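Local coordinates for protein putative phosphatase (Bacteroides thetaiotaomicron, PDB 3KYA) that is a putative phosphatase that binds zinc and joins an IPT/TIG-like domain to a ring of small antiparallel beta sheets, at residues Leu110-Arg123 with Phe127-Asp140. Residues are numbered along the deposited sequence; the frame is centred on the assembly and turned at random. Where two conformers were deposited one is given.
Sequences LCGYRNNRDDQGWR and FDGPEGVKCCGFSD. With EDO (1,2-ethanediol), chain J.
W122 lays its indole over the backbone of G137, whose CA sits 3.6 Å from the five-membered ring centroid, a CH-pi contact so close that a CB there would strike the ring. At the indole edge NE1 gives a weak hydrogen bond to S139 OG (3.1 Å). With an alanine in place of W122, G137 CA and F138 N would probably lose the ring that covers them, and S139 OG its weak NE1 partner. Beside the indole the backbones of R123 and C136 form a single antiparallel hydrogen-bonded pair: R123 N reaches C136 O at 2.9 Å, and C136 N bonds back to R123 O at 3.0 Å. The tight, buried part lies around C111. Placed between the backbone N and the carbonyl carbon (chi1 59°), its SG is brought over one face of the F127 ring (4.2 Å to the centroid) and touches F138 CZ obliquely, while G112 CA packs against F138 CE2 where no side chain would fit. Water 1 ties G112 N to F127 O and C135 O. The looser, wetter side is around Y113: K134 CE covers one ring face (4.1 Å to the centroid), E131 crosses it obliquely, and OH meets two waters, one also bound to G132 N and K134 O. The segments lie in the loops before and after strand 125-126 of a propeller-like fold; L110 and C111 make a classic beta bulge opposite I468, F127 packs on I167, and W122 stacks on H161, so the contact joins the sheet of 105-110 and 467-473 to that of 153-159 and 161-168.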
loop_
_atom_site.group_PDB
_atom_site.type_symbol
_atom_site.label_atom_id
_atom_site.label_comp_id
_atom_site.label_asym_id
_atom_site.label_seq_id
_atom_site.Cartn_x
_atom_site.Cartn_y
_atom_site.Cartn_z
ATOM N N LEU A 110 25.481 14.650 2.989
ATOM C CA LEU A 110 26.066 15.317 4.166
ATOM C C LEU A 110 27.558 15.615 4.000
ATOM O O LEU A 110 28.011 16.747 4.211
ATOM C CB LEU A 110 25.897 14.418 5.400
ATOM C CG LEU A 110 26.429 14.962 6.728
ATOM C CD1 LEU A 110 25.540 16.122 7.216
ATOM C CD2 LEU A 110 26.569 13.854 7.764
ATOM N N CYS A 111 28.335 14.587 3.684
ATOM C CA CYS A 111 29.785 14.753 3.552
ATOM C C CYS A 111 30.377 13.630 2.744
ATOM O O CYS A 111 29.715 12.612 2.508
ATOM C CB CYS A 111 30.451 14.824 4.925
ATOM S SG CYS A 111 30.189 13.381 5.959
ATOM N N GLY A 112 31.628 13.814 2.331
ATOM C CA GLY A 112 32.294 12.857 1.461
ATOM C C GLY A 112 32.077 13.252 0.010
ATOM O O GLY A 112 31.164 14.023 -0.310
ATOM N N TYR A 113 32.951 12.760 -0.861
ATOM C CA TYR A 113 32.840 12.991 -2.296
ATOM C C TYR A 113 33.711 12.011 -3.056
ATOM O O TYR A 113 34.602 11.365 -2.493
ATOM C CB TYR A 113 33.216 14.421 -2.691
ATOM C CG TYR A 113 34.683 14.763 -2.574
ATOM C CD1 TYR A 113 35.245 15.101 -1.344
ATOM C CD2 TYR A 113 35.501 14.784 -3.694
ATOM C CE1 TYR A 113 36.595 15.433 -1.235
ATOM C CE2 TYR A 113 36.847 15.118 -3.599
ATOM C CZ TYR A 113 37.389 15.438 -2.368
ATOM O OH TYR A 113 38.718 15.772 -2.265
ATOM N N ARG A 114 33.435 11.913 -4.347
ATOM C CA ARG A 114 34.170 11.039 -5.223
ATOM C C ARG A 114 34.396 11.829 -6.502
ATOM O O ARG A 114 33.421 12.136 -7.211
ATOM C CB ARG A 114 33.353 9.762 -5.462
ATOM C CG ARG A 114 34.003 8.727 -6.312
ATOM C CD ARG A 114 33.023 7.592 -6.639
ATOM N NE ARG A 114 33.540 6.723 -7.692
ATOM C CZ ARG A 114 33.779 5.421 -7.596
ATOM N NH1 ARG A 114 33.502 4.735 -6.493
ATOM N NH2 ARG A 114 34.254 4.773 -8.658
ATOM N N ASN A 115 35.657 12.187 -6.787
ATOM C CA ASN A 115 35.972 12.961 -7.999
ATOM C C ASN A 115 35.993 12.054 -9.240
ATOM O O ASN A 115 35.787 10.844 -9.129
ATOM C CB ASN A 115 37.266 13.808 -7.822
ATOM C CG ASN A 115 38.536 12.968 -7.645
ATOM O OD1 ASN A 115 38.651 11.861 -8.164
ATOM N ND2 ASN A 115 39.507 13.525 -6.928
ATOM N N ASN A 116 36.216 12.626 -10.423
ATOM C CA ASN A 116 36.178 11.830 -11.664
ATOM C C ASN A 116 37.243 10.741 -11.755
ATOM O O ASN A 116 37.034 9.742 -12.444
ATOM C CB ASN A 116 36.223 12.722 -12.917
ATOM C CG ASN A 116 37.370 13.694 -12.894
ATOM O OD1 ASN A 116 37.571 14.391 -11.901
ATOM N ND2 ASN A 116 38.122 13.765 -13.989
ATOM N N ARG A 117 38.375 10.922 -11.074
ATOM C CA ARG A 117 39.432 9.902 -11.084
ATOM C C ARG A 117 39.312 8.969 -9.871
ATOM O O ARG A 117 40.056 7.992 -9.761
ATOM C CB ARG A 117 40.826 10.547 -11.123
ATOM C CG ARG A 117 41.113 11.382 -12.381
ATOM C CD ARG A 117 42.519 11.996 -12.346
ATOM N NE ARG A 117 42.711 13.029 -13.367
ATOM C CZ ARG A 117 42.631 14.338 -13.138
ATOM N NH1 ARG A 117 42.379 14.794 -11.919
ATOM N NH2 ARG A 117 42.816 15.199 -14.130
ATOM N N ASP A 118 38.358 9.255 -8.982
ATOM C CA ASP A 118 38.150 8.494 -7.735
ATOM C C ASP A 118 39.483 8.403 -6.991
ATOM O O ASP A 118 39.811 7.356 -6.440
ATOM C CB ASP A 118 37.561 7.096 -7.993
ATOM C CG ASP A 118 37.112 6.378 -6.702
ATOM O OD1 ASP A 118 36.920 7.048 -5.666
ATOM O OD2 ASP A 118 36.908 5.134 -6.729
ATOM N N ASP A 119 40.240 9.509 -6.957
ATOM C CA ASP A 119 41.559 9.506 -6.299
ATOM C C ASP A 119 41.668 10.429 -5.085
ATOM O O ASP A 119 42.772 10.702 -4.630
ATOM C CB ASP A 119 42.685 9.793 -7.323
ATOM C CG ASP A 119 42.655 11.211 -7.890
ATOM O OD1 ASP A 119 41.957 12.091 -7.346
ATOM O OD2 ASP A 119 43.358 11.447 -8.902
ATOM N N GLN A 120 40.531 10.888 -4.559
ATOM C CA GLN A 120 40.503 11.758 -3.388
ATOM C C GLN A 120 41.017 11.088 -2.108
ATOM O O GLN A 120 41.464 11.786 -1.195
ATOM C CB GLN A 120 39.093 12.338 -3.137
ATOM C CG GLN A 120 38.005 11.319 -2.804
ATOM C CD GLN A 120 37.717 10.375 -3.942
ATOM O OE1 GLN A 120 37.759 10.768 -5.109
ATOM N NE2 GLN A 120 37.415 9.119 -3.615
ATOM N N GLY A 121 40.922 9.762 -2.032
ATOM C CA GLY A 121 41.416 9.004 -0.880
ATOM C C GLY A 121 40.641 9.275 0.403
ATOM O O GLY A 121 39.422 9.476 0.376
ATOM N N TRP A 122 41.367 9.278 1.521
ATOM C CA TRP A 122 40.807 9.525 2.855
ATOM C C TRP A 122 41.451 10.758 3.461
ATOM O O TRP A 122 42.678 10.948 3.379
ATOM C CB TRP A 122 41.039 8.320 3.781
ATOM C CG TRP A 122 40.284 7.071 3.383
ATOM C CD1 TRP A 122 40.407 6.373 2.208
ATOM C CD2 TRP A 122 39.332 6.342 4.175
ATOM N NE1 TRP A 122 39.565 5.285 2.210
ATOM C CE2 TRP A 122 38.895 5.246 3.404
ATOM C CE3 TRP A 122 38.790 6.521 5.453
ATOM C CZ2 TRP A 122 37.962 4.328 3.873
ATOM C CZ3 TRP A 122 37.866 5.613 5.910
ATOM C CH2 TRP A 122 37.456 4.530 5.121
ATOM N N ARG A 123 40.618 11.589 4.077
ATOM C CA ARG A 123 41.072 12.801 4.705
ATOM C C ARG A 123 40.058 13.212 5.769
ATOM O O ARG A 123 38.850 13.293 5.494
ATOM C CB ARG A 123 41.219 13.912 3.657
ATOM C CG ARG A 123 41.750 15.262 4.210
ATOM C CD ARG A 123 41.707 16.389 3.159
ATOM N NE ARG A 123 42.401 15.974 1.949
ATOM C CZ ARG A 123 43.729 15.960 1.803
ATOM N NH1 ARG A 123 44.537 16.351 2.786
ATOM N NH2 ARG A 123 44.255 15.538 0.662
ATOM N N PHE A 127 33.226 19.065 6.845
ATOM C CA PHE A 127 32.325 18.497 5.845
ATOM C C PHE A 127 32.375 19.290 4.534
ATOM O O PHE A 127 32.246 18.710 3.462
ATOM C CB PHE A 127 30.853 18.474 6.278
ATOM C CG PHE A 127 30.537 17.609 7.476
ATOM C CD1 PHE A 127 31.430 16.676 7.987
ATOM C CD2 PHE A 127 29.255 17.640 8.003
ATOM C CE1 PHE A 127 31.089 15.882 9.073
ATOM C CE2 PHE A 127 28.901 16.829 9.077
ATOM C CZ PHE A 127 29.825 15.950 9.612
ATOM N N ASP A 128 32.519 20.612 4.644
ATOM C CA ASP A 128 32.532 21.509 3.485
ATOM C C ASP A 128 33.905 22.115 3.232
ATOM O O ASP A 128 34.752 22.141 4.119
ATOM C CB ASP A 128 31.544 22.648 3.709
ATOM C CG ASP A 128 30.119 22.159 3.833
ATOM O OD1 ASP A 128 29.713 21.290 3.026
ATOM O OD2 ASP A 128 29.406 22.661 4.724
ATOM N N GLY A 129 34.101 22.618 2.018
ATOM C CA GLY A 129 35.359 23.247 1.619
ATOM C C GLY A 129 35.789 22.763 0.252
ATOM O O GLY A 129 35.086 21.965 -0.373
ATOM N N PRO A 130 36.939 23.253 -0.231
ATOM C CA PRO A 130 37.455 22.821 -1.523
ATOM C C PRO A 130 38.055 21.419 -1.434
ATOM O O PRO A 130 38.471 20.998 -0.353
ATOM C CB PRO A 130 38.554 23.849 -1.818
ATOM C CG PRO A 130 39.030 24.281 -0.499
ATOM C CD PRO A 130 37.827 24.238 0.415
ATOM N N GLU A 131 38.103 20.710 -2.560
ATOM C CA GLU A 131 38.726 19.395 -2.604
ATOM C C GLU A 131 40.166 19.605 -2.139
ATOM O O GLU A 131 40.784 20.611 -2.484
ATOM C CB GLU A 131 38.624 18.789 -4.009
ATOM C CG GLU A 131 37.167 18.638 -4.505
ATOM C CD GLU A 131 37.028 17.843 -5.809
ATOM O OE1 GLU A 131 38.058 17.425 -6.387
ATOM O OE2 GLU A 131 35.870 17.626 -6.244
ATOM N N GLY A 132 40.679 18.705 -1.301
ATOM C CA GLY A 132 42.004 18.882 -0.686
ATOM C C GLY A 132 41.864 19.321 0.759
ATOM O O GLY A 132 42.768 19.127 1.573
ATOM N N VAL A 133 40.720 19.922 1.086
ATOM C CA VAL A 133 40.420 20.345 2.451
ATOM C C VAL A 133 39.217 19.578 3.020
ATOM O O VAL A 133 39.322 18.985 4.100
ATOM C CB VAL A 133 40.120 21.849 2.528
ATOM C CG1 VAL A 133 39.784 22.256 3.965
ATOM C CG2 VAL A 133 41.309 22.664 1.991
ATOM N N LYS A 134 38.089 19.577 2.305
ATOM C CA LYS A 134 36.901 18.897 2.827
ATOM C C LYS A 134 37.171 17.397 2.984
ATOM O O LYS A 134 37.970 16.802 2.245
ATOM C CB LYS A 134 35.633 19.177 2.005
ATOM C CG LYS A 134 35.585 18.648 0.589
ATOM C CD LYS A 134 34.179 18.838 0.005
ATOM C CE LYS A 134 34.128 18.545 -1.494
ATOM N NZ LYS A 134 32.749 18.658 -2.033
ATOM N N CYS A 135 36.504 16.796 3.969
ATOM C CA CYS A 135 36.724 15.399 4.295
ATOM C C CYS A 135 36.223 14.418 3.225
ATOM O O CYS A 135 35.329 14.717 2.424
ATOM C CB CYS A 135 36.097 15.070 5.657
ATOM S SG CYS A 135 34.276 15.020 5.651
ATOM N N CYS A 136 36.837 13.247 3.228
ATOM C CA CYS A 136 36.525 12.179 2.292
ATOM C C CYS A 136 37.069 10.849 2.819
ATOM O O CYS A 136 37.851 10.820 3.770
ATOM C CB CYS A 136 37.090 12.490 0.906
ATOM S SG CYS A 136 38.895 12.865 0.865
ATOM N N GLY A 137 36.625 9.755 2.210
ATOM C CA GLY A 137 37.050 8.409 2.588
ATOM C C GLY A 137 35.869 7.495 2.334
ATOM O O GLY A 137 35.499 7.276 1.170
ATOM N N PHE A 138 35.308 6.966 3.417
ATOM C CA PHE A 138 34.051 6.181 3.412
ATOM C C PHE A 138 33.919 5.059 2.376
ATOM O O PHE A 138 32.789 4.700 2.024
ATOM C CB PHE A 138 32.872 7.151 3.165
ATOM C CG PHE A 138 32.839 8.337 4.094
ATOM C CD1 PHE A 138 32.467 8.177 5.418
ATOM C CD2 PHE A 138 33.169 9.611 3.641
ATOM C CE1 PHE A 138 32.436 9.252 6.283
ATOM C CE2 PHE A 138 33.133 10.718 4.510
ATOM C CZ PHE A 138 32.766 10.534 5.825
ATOM N N SER A 139 35.032 4.450 1.968
ATOM C CA SER A 139 35.016 3.530 0.816
ATOM C C SER A 139 34.862 2.040 1.106
ATOM O O SER A 139 34.497 1.271 0.207
ATOM C CB SER A 139 36.264 3.782 -0.038
ATOM O OG SER A 139 37.460 3.542 0.677
ATOM N N ASP A 140 35.115 1.631 2.341
ATOM C CA ASP A 140 34.923 0.238 2.724
ATOM C C ASP A 140 33.499 0.053 3.221
ATOM O O ASP A 140 32.850 1.024 3.616
ATOM C CB ASP A 140 35.913 -0.140 3.807
ATOM C CG ASP A 140 37.343 -0.017 3.336
ATOM O OD1 ASP A 140 37.701 -0.635 2.299
ATOM O OD2 ASP A 140 38.104 0.703 4.000
HETATM C C1 EDO J . 29.513 18.686 1.331
HETATM O O1 EDO J . 28.291 19.410 1.520
HETATM C C2 EDO J . 29.234 17.392 0.565
HETATM O O2 EDO J . 30.396 16.974 -0.168
HETATM O O HOH W 1 33.072 16.243 2.429
HETATM O O HOH W 2 34.709 10.410 0.116
HETATM O O HOH W 3 39.826 16.581 0.195
HETATM O O HOH W 4 40.208 15.700 -4.496
HETATM O O HOH W 5 37.402 7.949 -0.803
#